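Local coordinates for putative DNA binding protein (Bacteroides thetaiotaomicron VPI-5482, PDB 3HTN), which binds metal ions and, as a member of the plants and prokaryotes conserved (PCC) domain family, is only putatively assigned to DNA binding, at residues Lys17-Ser21 with Phe35-Ile41; Ile41-Asn47 with Val124-Glu130; Ala51-Leu57 with Lys70-Met76; Leu94-Ile98 with Ala109-Leu113. All blocks are in the same frame, centred on the assembly; numbering follows the deposited sequence.

How the contacts relate
From the N terminus, strand 17-22 leads into helix 28-39, and contact 1 closes this first short loop by laying the end of the helix on the strand. Contact 2 starts at I41, which it shares with contact 1, and closes a much longer loop by pairing strand 44-52 with strand 120-127. Contacts 3 and 4 are both nested inside that loop, one after the other. Contact 3 includes the pairing of hairpin strands 54-60 and 67-72; contact 4 pairs strands 91-101 and 107-117. Strands 17-22 and 120-127 are sheet neighbours, which joins contacts 1 and 2. Strands 54-60 and 107-117 join contacts 3 and 4 in the same way. No loops cross.

Contact 1: residues Lys17-Ser21 with Phe35-Ile41; sequences KYIVS and FCKEKGI. With SO4 (sulfate ion), chain F.
Y18 and F35 form an edge-to-face aromatic pair. The edge of F35 points at the face of Y18, with ring centroids 5.2 Å apart and planes at 77°. F35 CZ comes within 3.5 Å of Y18 CG. K39 CG lies over the same face of Y18.

A CH-pi contact is made on F35 itself. V20 CG2 sits over the centre of the ring, 3.8 Å from the centroid of F35. K39 CG covers the opposite face, nearer the rim. F35 CG is anti to the backbone N (chi1 -179°), and the ring reaches across from the helix to the strand.

These contacts pack the end of helix 28-39 on strand 17-22 of the main sheet of the PCC domain. The helix closes with a Schellman motif at G40, where I41 N bonds to C36 O at 2.9 Å. Past this turn, I41 CD1 touches Y18 CE2 at 4.1 Å.

Y18 OH donates to a water at 2.6 Å, and that water donates to K39 O. K39 NZ bonds to Y11 OH. On the strand, K17 NZ bonds to sulfate O1 at 3.0 Å and makes a salt bridge to E126 of the second subunit.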
# COMPACT_ATOMS: atom_id res chain seq x y z
N LYS A 17 -10.81 -13.63 1.12
CA LYS A 17 -9.42 -13.37 1.40
C LYS A 17 -8.79 -14.50 2.19
O LYS A 17 -9.47 -15.33 2.80
CB LYS A 17 -9.31 -12.08 2.21
CG LYS A 17 -9.74 -10.87 1.41
CD LYS A 17 -9.56 -9.58 2.17
CE LYS A 17 -10.30 -8.45 1.48
NZ LYS A 17 -11.76 -8.56 1.80
N TYR A 18 -7.46 -14.50 2.16
CA TYR A 18 -6.66 -15.38 2.96
C TYR A 18 -5.61 -14.56 3.67
O TYR A 18 -4.99 -13.70 3.07
CB TYR A 18 -5.95 -16.42 2.12
CG TYR A 18 -6.83 -17.34 1.33
CD1 TYR A 18 -7.24 -18.55 1.86
CD2 TYR A 18 -7.20 -17.04 0.02
CE1 TYR A 18 -8.03 -19.42 1.12
CE2 TYR A 18 -7.98 -17.90 -0.72
CZ TYR A 18 -8.39 -19.08 -0.17
OH TYR A 18 -9.18 -19.94 -0.90
N ILE A 19 -5.42 -14.82 4.95
CA ILE A 19 -4.33 -14.24 5.70
C ILE A 19 -3.24 -15.28 5.63
O ILE A 19 -3.43 -16.40 6.12
CB ILE A 19 -4.71 -13.94 7.17
CG1 ILE A 19 -5.98 -13.08 7.23
CG2 ILE A 19 -3.58 -13.29 7.89
CD1 ILE A 19 -6.06 -11.94 6.26
N VAL A 20 -2.11 -14.91 5.03
CA VAL A 20 -1.01 -15.84 4.83
C VAL A 20 0.18 -15.43 5.67
O VAL A 20 0.63 -14.28 5.59
CB VAL A 20 -0.61 -15.91 3.36
CG1 VAL A 20 0.51 -16.91 3.14
CG2 VAL A 20 -1.85 -16.25 2.53
N SER A 21 0.64 -16.36 6.50
CA SER A 21 1.82 -16.19 7.33
C SER A 21 2.92 -17.06 6.76
O SER A 21 2.87 -18.28 6.87
CB SER A 21 1.50 -16.54 8.77
OG SER A 21 2.63 -16.32 9.57
N PHE A 35 1.27 -20.67 -2.81
CA PHE A 35 -0.01 -20.48 -2.18
C PHE A 35 -1.14 -20.30 -3.19
O PHE A 35 -2.16 -20.95 -3.11
CB PHE A 35 0.02 -19.27 -1.26
CG PHE A 35 -1.27 -19.06 -0.59
CD1 PHE A 35 -1.62 -19.85 0.47
CD2 PHE A 35 -2.19 -18.13 -1.07
CE1 PHE A 35 -2.84 -19.72 1.07
CE2 PHE A 35 -3.42 -18.02 -0.49
CZ PHE A 35 -3.74 -18.80 0.59
N CYS A 36 -0.94 -19.39 -4.13
CA CYS A 36 -1.93 -19.11 -5.15
C CYS A 36 -2.19 -20.33 -6.00
O CYS A 36 -3.33 -20.60 -6.39
CB CYS A 36 -1.49 -17.94 -6.03
SG CYS A 36 -1.41 -16.36 -5.18
N LYS A 37 -1.13 -21.07 -6.32
CA LYS A 37 -1.27 -22.30 -7.08
C LYS A 37 -2.10 -23.31 -6.28
O LYS A 37 -3.06 -23.89 -6.80
CB LYS A 37 0.10 -22.88 -7.43
CG LYS A 37 0.02 -24.17 -8.24
CD LYS A 37 1.37 -24.63 -8.74
CE LYS A 37 1.25 -26.03 -9.38
NZ LYS A 37 2.55 -26.47 -9.95
N GLU A 38 -1.75 -23.51 -5.01
CA GLU A 38 -2.48 -24.45 -4.15
C GLU A 38 -3.97 -24.12 -4.09
O GLU A 38 -4.82 -25.03 -4.12
CB GLU A 38 -1.92 -24.45 -2.72
CG GLU A 38 -2.68 -25.39 -1.78
CD GLU A 38 -2.29 -25.32 -0.28
OE1 GLU A 38 -1.36 -24.59 0.11
OE2 GLU A 38 -2.95 -26.06 0.51
N LYS A 39 -4.29 -22.84 -3.98
CA LYS A 39 -5.67 -22.39 -3.83
C LYS A 39 -6.37 -22.11 -5.15
O LYS A 39 -7.55 -21.76 -5.15
CB LYS A 39 -5.75 -21.19 -2.89
CG LYS A 39 -5.27 -21.48 -1.47
CD LYS A 39 -6.13 -22.57 -0.81
CE LYS A 39 -5.78 -22.86 0.60
NZ LYS A 39 -6.67 -23.95 1.13
N GLY A 40 -5.68 -22.33 -6.27
CA GLY A 40 -6.27 -22.14 -7.59
C GLY A 40 -6.71 -20.72 -7.85
O GLY A 40 -7.72 -20.50 -8.52
N ILE A 41 -5.95 -19.74 -7.34
CA ILE A 41 -6.35 -18.35 -7.46
C ILE A 41 -6.00 -17.87 -8.87
O ILE A 41 -4.85 -17.91 -9.28
CB ILE A 41 -5.68 -17.47 -6.42
CG1 ILE A 41 -6.11 -17.93 -5.02
CG2 ILE A 41 -6.09 -16.04 -6.64
CD1 ILE A 41 -5.45 -17.19 -3.88
S SO4 F . -14.06 -6.63 -0.07
O1 SO4 F . -13.49 -7.87 -0.58
O2 SO4 F . -14.55 -6.84 1.29
O3 SO4 F . -15.17 -6.21 -0.92
O4 SO4 F . -13.02 -5.59 -0.07
O HOH W 1 -9.25 -19.76 -3.54

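Contact 2: residues Ile41-Asn47 with Val124-Glu130; sequences ILSGSIN and VVEDYSE
Strands 44-47 and 124-127 are antiparallel neighbours in the main sheet of the PCC domain, with S45 and E126, and N47 and V124, as hydrogen-bonded pairs. G44 with D127 and I46 with V125 are the non-hydrogen-bonded pairs. V124 N to N47 O is a straight bond of 2.8 Å. Beyond the strands, Y128 N still bonds to S43 O at 3.0 Å.

Y128 lays its ring flat on the backbone of the other strand. G44 CA sits over the centre of the ring, 3.4 Å from the centroid of Y128. G44 CA also makes a CA-H...O contact with E126 O at 3.0 Å. Y128 OH is linked through one water to G44 O and through another to S45 OG. A serine in place of Y128 would probably lose the ring that lies over G44 CA and leave the two waters without their shared hydroxyl partner.

S43 OG stands between its own backbone N and carbonyl carbon (chi1 70°) and donates to E130 O at 2.6 Å. D127 OD1 accepts from S129 N at 2.9 Å, from above the carboxylate plane; this is an Asx turn. A water joins the same OD1 to L42 N.

On the face with I46 and V125, I41 CD1 meets V125 CG1 at 3.7 Å. On the other face, E126 OE2 makes a salt bridge to K17 of the third subunit. There too, one water contacts S45 OG, accepts from N47 ND2 and donates to V124 O, the last at 2.8 Å.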
# COMPACT_ATOMS: atom_id res chain seq x y z
N ILE A 41 -5.95 -19.74 -7.34
CA ILE A 41 -6.35 -18.35 -7.46
C ILE A 41 -6.00 -17.87 -8.87
O ILE A 41 -4.85 -17.91 -9.28
CB ILE A 41 -5.68 -17.47 -6.42
CG1 ILE A 41 -6.11 -17.93 -5.02
CG2 ILE A 41 -6.09 -16.04 -6.64
CD1 ILE A 41 -5.45 -17.19 -3.88
N LEU A 42 -7.02 -17.44 -9.59
CA LEU A 42 -6.86 -17.04 -10.99
C LEU A 42 -6.44 -15.58 -11.12
O LEU A 42 -5.71 -15.22 -12.05
CB LEU A 42 -8.18 -17.27 -11.72
CG LEU A 42 -8.75 -18.69 -11.68
CD1 LEU A 42 -10.09 -18.72 -12.36
CD2 LEU A 42 -7.76 -19.63 -12.35
N SER A 43 -6.97 -14.75 -10.23
CA SER A 43 -6.62 -13.34 -10.16
C SER A 43 -6.94 -12.85 -8.76
O SER A 43 -7.69 -13.50 -8.01
CB SER A 43 -7.35 -12.50 -11.21
OG SER A 43 -8.73 -12.40 -10.93
N GLY A 44 -6.35 -11.71 -8.41
CA GLY A 44 -6.48 -11.21 -7.06
C GLY A 44 -5.43 -10.20 -6.73
O GLY A 44 -4.74 -9.70 -7.60
N SER A 45 -5.28 -9.93 -5.44
CA SER A 45 -4.31 -8.96 -4.96
C SER A 45 -3.56 -9.52 -3.79
O SER A 45 -4.03 -10.44 -3.12
CB SER A 45 -5.02 -7.68 -4.55
OG SER A 45 -5.83 -7.94 -3.42
N ILE A 46 -2.37 -8.97 -3.56
CA ILE A 46 -1.54 -9.37 -2.44
C ILE A 46 -1.00 -8.09 -1.83
O ILE A 46 -0.54 -7.22 -2.55
CB ILE A 46 -0.36 -10.28 -2.88
CG1 ILE A 46 -0.84 -11.55 -3.59
CG2 ILE A 46 0.55 -10.61 -1.66
CD1 ILE A 46 0.27 -12.48 -4.10
N ASN A 47 -1.04 -8.01 -0.51
CA ASN A 47 -0.56 -6.86 0.24
C ASN A 47 -0.06 -7.34 1.57
O ASN A 47 -0.67 -8.19 2.18
CB ASN A 47 -1.70 -5.91 0.49
CG ASN A 47 -2.17 -5.25 -0.76
OD1 ASN A 47 -1.53 -4.31 -1.25
ND2 ASN A 47 -3.31 -5.73 -1.31
N VAL A 124 -2.03 -10.43 3.05
CA VAL A 124 -3.44 -10.62 2.77
C VAL A 124 -3.55 -10.90 1.27
O VAL A 124 -3.09 -10.08 0.45
CB VAL A 124 -4.29 -9.41 3.16
CG1 VAL A 124 -5.77 -9.68 2.85
CG2 VAL A 124 -4.11 -9.09 4.66
N VAL A 125 -4.12 -12.05 0.92
CA VAL A 125 -4.31 -12.45 -0.48
C VAL A 125 -5.80 -12.46 -0.75
O VAL A 125 -6.52 -13.21 -0.08
CB VAL A 125 -3.73 -13.82 -0.77
CG1 VAL A 125 -3.99 -14.23 -2.25
CG2 VAL A 125 -2.26 -13.87 -0.45
N GLU A 126 -6.26 -11.59 -1.65
CA GLU A 126 -7.66 -11.57 -2.04
C GLU A 126 -7.80 -12.36 -3.32
O GLU A 126 -7.03 -12.18 -4.25
CB GLU A 126 -8.18 -10.17 -2.28
CG GLU A 126 -9.67 -10.16 -2.59
CD GLU A 126 -10.27 -8.78 -2.71
OE1 GLU A 126 -9.57 -7.78 -2.40
OE2 GLU A 126 -11.44 -8.69 -3.14
N ASP A 127 -8.83 -13.20 -3.36
CA ASP A 127 -9.16 -14.04 -4.50
C ASP A 127 -10.36 -13.41 -5.22
O ASP A 127 -11.43 -13.28 -4.63
CB ASP A 127 -9.49 -15.43 -4.00
CG ASP A 127 -9.83 -16.39 -5.10
OD1 ASP A 127 -9.77 -16.08 -6.30
OD2 ASP A 127 -10.21 -17.53 -4.73
N TYR A 128 -10.16 -12.98 -6.46
CA TYR A 128 -11.23 -12.40 -7.26
C TYR A 128 -12.16 -13.44 -7.88
O TYR A 128 -13.21 -13.07 -8.35
CB TYR A 128 -10.70 -11.53 -8.38
CG TYR A 128 -9.88 -10.33 -7.95
CD1 TYR A 128 -10.05 -9.71 -6.72
CD2 TYR A 128 -8.97 -9.76 -8.84
CE1 TYR A 128 -9.29 -8.59 -6.37
CE2 TYR A 128 -8.23 -8.66 -8.50
CZ TYR A 128 -8.40 -8.08 -7.27
OH TYR A 128 -7.66 -6.98 -6.94
N SER A 129 -11.76 -14.71 -7.91
CA SER A 129 -12.57 -15.77 -8.52
C SER A 129 -12.91 -15.49 -9.99
O SER A 129 -13.99 -15.87 -10.45
CB SER A 129 -13.86 -16.01 -7.71
OG SER A 129 -13.56 -16.40 -6.40
N GLU A 130 -12.01 -14.84 -10.70
CA GLU A 130 -12.21 -14.51 -12.12
C GLU A 130 -10.87 -14.60 -12.84
O GLU A 130 -9.83 -14.34 -12.26
CB GLU A 130 -12.69 -13.07 -12.29
CG GLU A 130 -14.01 -12.72 -11.68
CD GLU A 130 -15.20 -13.18 -12.48
OE1 GLU A 130 -15.01 -13.87 -13.50
OE2 GLU A 130 -16.33 -12.83 -12.07
O HOH W 2 -9.65 -17.49 -8.43
O HOH W 3 -5.45 -6.78 -8.62
O HOH W 4 -4.75 -8.12 -0.70
O HOH W 5 -7.90 -5.96 -4.57

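Contact 3: residues Ala51-Leu57 with Lys70-Met76; sequences AIGELTL and KTFREQM. With SO4 (sulfate ion), chain E.
L55 with F72 and L57 with K70 are antiparallel hydrogen-bonded pairs; before L55 the chain turns a corner at G53, and on the far side I52 pairs with M76, the register shifted by one residue. F72 N to L55 O and K70 N to L57 O are both 2.8 Å. E74 N to G53 O is a weak bond.

Between the two hydrogen-bonded pairs, T56 and T71 face each other in a non-hydrogen-bonded pair. T56 OG1 and T71 OG1 bond at 2.8 Å, and either could be the donor.

On the side of L55, L57 and F72 the contacts are mostly apolar, and M76 reaches in from beyond the corner. M76 is a selenomethionine, and its chain bends at chi3 (-79°), bringing CE against L55. M76 CE lies 3.6 Å from L55 CB, and the selenium 4.0 Å from L55 CD2. M76 CB packs on I52 CG1 at 3.8 Å. F72 meets L57 at about a right angle, with CE1 4.1 Å from L57 CD1.

K70 starts on this side but runs out extended, and its NZ bonds to sulfate O4 at 2.7 Å. Sulfate O3 lies in plane at the edge of the F72 ring. R102 also binds this sulfate and makes a salt bridge to E74. Y105 of the third subunit packs against L57, K70 and F72.

Strands 54-60 and 67-72 form a beta hairpin at one edge of the main sheet within this chain, beside strand 107-117, where L55 packs on L112. The I52-M76 pair joins strand 44-52 to strand 76-88.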
# COMPACT_ATOMS: atom_id res chain seq x y z
N ALA A 51 9.59 -8.78 7.65
CA ALA A 51 11.01 -8.48 7.71
C ALA A 51 11.78 -9.55 6.96
O ALA A 51 11.35 -10.72 6.88
CB ALA A 51 11.48 -8.36 9.16
N ILE A 52 12.89 -9.11 6.37
CA ILE A 52 13.67 -9.92 5.45
C ILE A 52 15.16 -9.71 5.67
O ILE A 52 15.60 -8.72 6.24
CB ILE A 52 13.34 -9.61 3.97
CG1 ILE A 52 13.63 -8.15 3.63
CG2 ILE A 52 11.88 -9.94 3.67
CD1 ILE A 52 13.42 -7.79 2.19
N GLY A 53 15.93 -10.70 5.24
CA GLY A 53 17.39 -10.68 5.27
C GLY A 53 18.09 -10.64 3.93
O GLY A 53 19.33 -10.55 3.87
N GLU A 54 17.30 -10.69 2.86
CA GLU A 54 17.83 -10.62 1.50
C GLU A 54 16.69 -10.16 0.60
O GLU A 54 15.54 -10.54 0.80
CB GLU A 54 18.39 -11.97 1.06
CG GLU A 54 19.21 -11.89 -0.22
CD GLU A 54 20.16 -13.06 -0.39
OE1 GLU A 54 20.86 -13.42 0.60
OE2 GLU A 54 20.21 -13.61 -1.51
N LEU A 55 17.01 -9.31 -0.38
CA LEU A 55 16.04 -8.75 -1.31
C LEU A 55 16.63 -8.64 -2.68
O LEU A 55 17.76 -8.19 -2.79
CB LEU A 55 15.71 -7.32 -0.87
CG LEU A 55 14.75 -6.52 -1.74
CD1 LEU A 55 13.34 -7.13 -1.77
CD2 LEU A 55 14.70 -5.07 -1.30
N THR A 56 15.87 -9.01 -3.70
CA THR A 56 16.29 -8.77 -5.07
C THR A 56 15.21 -7.95 -5.76
O THR A 56 14.04 -8.37 -5.82
CB THR A 56 16.56 -10.04 -5.86
OG1 THR A 56 17.51 -10.84 -5.14
CG2 THR A 56 17.13 -9.70 -7.25
N LEU A 57 15.62 -6.81 -6.30
CA LEU A 57 14.78 -5.92 -7.10
C LEU A 57 15.26 -5.89 -8.52
O LEU A 57 16.45 -6.10 -8.76
CB LEU A 57 14.80 -4.51 -6.53
CG LEU A 57 14.40 -4.33 -5.07
CD1 LEU A 57 14.62 -2.87 -4.63
CD2 LEU A 57 12.95 -4.82 -4.81
N LYS A 70 19.26 -6.19 -8.60
CA LYS A 70 20.12 -5.87 -7.46
C LYS A 70 19.69 -6.62 -6.21
O LYS A 70 18.52 -6.53 -5.81
CB LYS A 70 20.16 -4.37 -7.18
CG LYS A 70 21.27 -4.00 -6.17
CD LYS A 70 21.57 -2.53 -6.16
CE LYS A 70 22.67 -2.22 -5.17
NZ LYS A 70 23.13 -0.83 -5.25
N THR A 71 20.64 -7.31 -5.60
CA THR A 71 20.41 -8.10 -4.41
C THR A 71 21.06 -7.42 -3.24
O THR A 71 22.25 -7.16 -3.24
CB THR A 71 20.93 -9.53 -4.56
OG1 THR A 71 20.23 -10.17 -5.62
CG2 THR A 71 20.77 -10.34 -3.24
N PHE A 72 20.24 -7.12 -2.24
CA PHE A 72 20.70 -6.56 -0.97
C PHE A 72 20.76 -7.66 0.05
O PHE A 72 19.85 -8.47 0.12
CB PHE A 72 19.72 -5.47 -0.53
CG PHE A 72 19.59 -4.35 -1.51
CD1 PHE A 72 18.67 -4.45 -2.57
CD2 PHE A 72 20.34 -3.21 -1.38
CE1 PHE A 72 18.55 -3.45 -3.50
CE2 PHE A 72 20.22 -2.17 -2.32
CZ PHE A 72 19.30 -2.32 -3.38
N ARG A 73 21.84 -7.70 0.83
CA ARG A 73 22.07 -8.73 1.81
C ARG A 73 22.30 -8.08 3.16
O ARG A 73 23.41 -7.80 3.57
CB ARG A 73 23.27 -9.56 1.37
CG ARG A 73 22.94 -10.30 0.09
CD ARG A 73 24.00 -11.28 -0.26
NE ARG A 73 25.19 -10.59 -0.75
CZ ARG A 73 26.34 -11.19 -1.04
NH1 ARG A 73 26.46 -12.51 -0.94
NH2 ARG A 73 27.36 -10.49 -1.46
N GLU A 74 21.18 -7.81 3.82
CA GLU A 74 21.11 -7.08 5.07
C GLU A 74 19.71 -7.22 5.64
O GLU A 74 18.79 -7.63 4.92
CB GLU A 74 21.41 -5.60 4.79
CG GLU A 74 20.40 -4.92 3.90
CD GLU A 74 20.85 -3.58 3.46
OE1 GLU A 74 21.62 -3.53 2.49
OE2 GLU A 74 20.45 -2.57 4.06
N GLN A 75 19.53 -6.82 6.88
CA GLN A 75 18.23 -6.89 7.51
C GLN A 75 17.40 -5.70 7.02
O GLN A 75 17.89 -4.56 6.97
CB GLN A 75 18.34 -6.88 9.03
CG GLN A 75 17.05 -7.10 9.73
CD GLN A 75 16.46 -8.49 9.52
OE1 GLN A 75 17.17 -9.42 9.13
NE2 GLN A 75 15.19 -8.66 9.84
N MSE A 76 16.17 -5.96 6.61
CA MSE A 76 15.28 -4.91 6.15
C MSE A 76 13.87 -5.17 6.63
O MSE A 76 13.47 -6.33 6.75
CB MSE A 76 15.25 -4.84 4.59
CG MSE A 76 16.57 -4.41 3.99
SE MSE A 76 16.77 -4.80 2.12
CE MSE A 76 17.21 -6.74 2.34
S SO4 E . 23.91 0.09 -1.77
O1 SO4 E . 23.81 -1.17 -1.09
O2 SO4 E . 24.70 1.11 -1.05
O3 SO4 E . 22.56 0.64 -2.02
O4 SO4 E . 24.58 -0.17 -3.07

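Contact 4: residues Leu94-Ile98 with Ala109-Leu113; sequences LHLHI and AGHLL
H97 lies across from H111 in a non-hydrogen-bonded pair. H97 CB and CG pass 3.5 and 3.8 Å from G110 O. H97 CD2 comes to 3.6 Å from H111 CA, which sits over the ring face in a CH-pi contact. H97 NE2 is 3.7 Å from H111 CB and is a ligand of the nickel ion. H97 ND1 bonds to I78 O of the third subunit. A leucine here would probably leave the nickel one ligand short and I78 O of that subunit without its donor.

Strands 91-101 and 107-117 form a beta hairpin within the sheet of the PCC domain. I98 and G110 are a hydrogen-bonded pair, with both bonds 3.0 Å (I98 N to G110 O, G110 N to I98 O).

H95 NE2 also binds the nickel, and H95 ND1 bonds to E122 of the third subunit. H111 is modelled in two conformers; in the one described, the edge of the H95 ring points toward its face, offset, with planes at 84°. H111 binds iron(III) in a structure of this protein, but not in this chain. L96 O accepts from L112 N at 2.9 Å and, in that conformer, weakly from H111 ND1 at 3.3 Å.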
# COMPACT_ATOMS: atom_id res chain seq x y z
N LEU A 94 2.49 -13.56 -10.78
CA LEU A 94 2.50 -12.54 -9.75
C LEU A 94 3.27 -11.33 -10.23
O LEU A 94 4.33 -11.47 -10.82
CB LEU A 94 3.17 -13.05 -8.49
CG LEU A 94 2.52 -14.24 -7.82
CD1 LEU A 94 3.21 -14.52 -6.48
CD2 LEU A 94 1.05 -13.98 -7.64
N HIS A 95 2.73 -10.13 -10.00
CA HIS A 95 3.41 -8.89 -10.25
C HIS A 95 3.42 -8.14 -8.93
O HIS A 95 2.39 -7.68 -8.50
CB HIS A 95 2.71 -8.11 -11.36
CG HIS A 95 3.43 -6.88 -11.80
ND1 HIS A 95 2.80 -5.85 -12.46
CD2 HIS A 95 4.72 -6.48 -11.61
CE1 HIS A 95 3.68 -4.89 -12.69
NE2 HIS A 95 4.86 -5.25 -12.21
N LEU A 96 4.59 -8.09 -8.31
CA LEU A 96 4.75 -7.58 -6.96
C LEU A 96 5.80 -6.50 -6.94
O LEU A 96 6.88 -6.67 -7.49
CB LEU A 96 5.21 -8.73 -6.03
CG LEU A 96 4.37 -10.01 -6.02
CD1 LEU A 96 4.98 -11.05 -5.08
CD2 LEU A 96 2.91 -9.68 -5.67
N HIS A 97 5.47 -5.38 -6.31
CA HIS A 97 6.41 -4.35 -6.00
C HIS A 97 6.55 -4.23 -4.49
O HIS A 97 5.75 -4.78 -3.72
CB HIS A 97 5.97 -3.02 -6.61
CG HIS A 97 6.11 -2.93 -8.09
ND1 HIS A 97 6.10 -1.72 -8.76
CD2 HIS A 97 6.33 -3.88 -9.04
CE1 HIS A 97 6.27 -1.95 -10.06
NE2 HIS A 97 6.47 -3.25 -10.24
N ILE A 98 7.58 -3.54 -4.03
CA ILE A 98 7.87 -3.53 -2.62
C ILE A 98 8.59 -2.26 -2.25
O ILE A 98 9.29 -1.66 -3.07
CB ILE A 98 8.73 -4.78 -2.26
CG1 ILE A 98 8.74 -5.13 -0.77
CG2 ILE A 98 10.20 -4.67 -2.82
CD1 ILE A 98 9.44 -6.44 -0.45
N ALA A 109 12.89 0.89 -3.00
CA ALA A 109 11.63 0.57 -3.63
C ALA A 109 11.84 0.08 -5.04
O ALA A 109 12.74 0.55 -5.75
CB ALA A 109 10.72 1.80 -3.66
N GLY A 110 10.97 -0.83 -5.46
CA GLY A 110 11.00 -1.30 -6.81
C GLY A 110 10.22 -2.56 -7.08
O GLY A 110 9.44 -3.00 -6.27
N HIS A 111 10.48 -3.14 -8.25
CA HIS A 111 9.86 -4.38 -8.69
C HIS A 111 10.55 -5.55 -8.01
O HIS A 111 11.75 -5.71 -8.13
CB HIS A 111 9.96 -4.48 -10.20
CG HIS A 111 9.65 -5.82 -10.78
ND1 HIS A 111 8.71 -6.69 -10.26
CD2 HIS A 111 10.11 -6.40 -11.91
CE1 HIS A 111 8.64 -7.76 -11.05
NE2 HIS A 111 9.49 -7.60 -12.04
N LEU A 112 9.77 -6.32 -7.26
CA LEU A 112 10.28 -7.42 -6.47
C LEU A 112 10.47 -8.69 -7.26
O LEU A 112 9.53 -9.18 -7.89
CB LEU A 112 9.29 -7.72 -5.34
CG LEU A 112 9.59 -8.90 -4.44
CD1 LEU A 112 10.90 -8.71 -3.64
CD2 LEU A 112 8.39 -9.16 -3.52
N LEU A 113 11.68 -9.25 -7.21
CA LEU A 113 11.95 -10.60 -7.74
C LEU A 113 11.97 -11.67 -6.68
O LEU A 113 11.47 -12.77 -6.90
CB LEU A 113 13.29 -10.65 -8.48
CG LEU A 113 13.41 -9.77 -9.74
CD1 LEU A 113 14.73 -10.10 -10.43
CD2 LEU A 113 12.20 -9.98 -10.69
O HOH W 6 7.04 -9.43 -9.14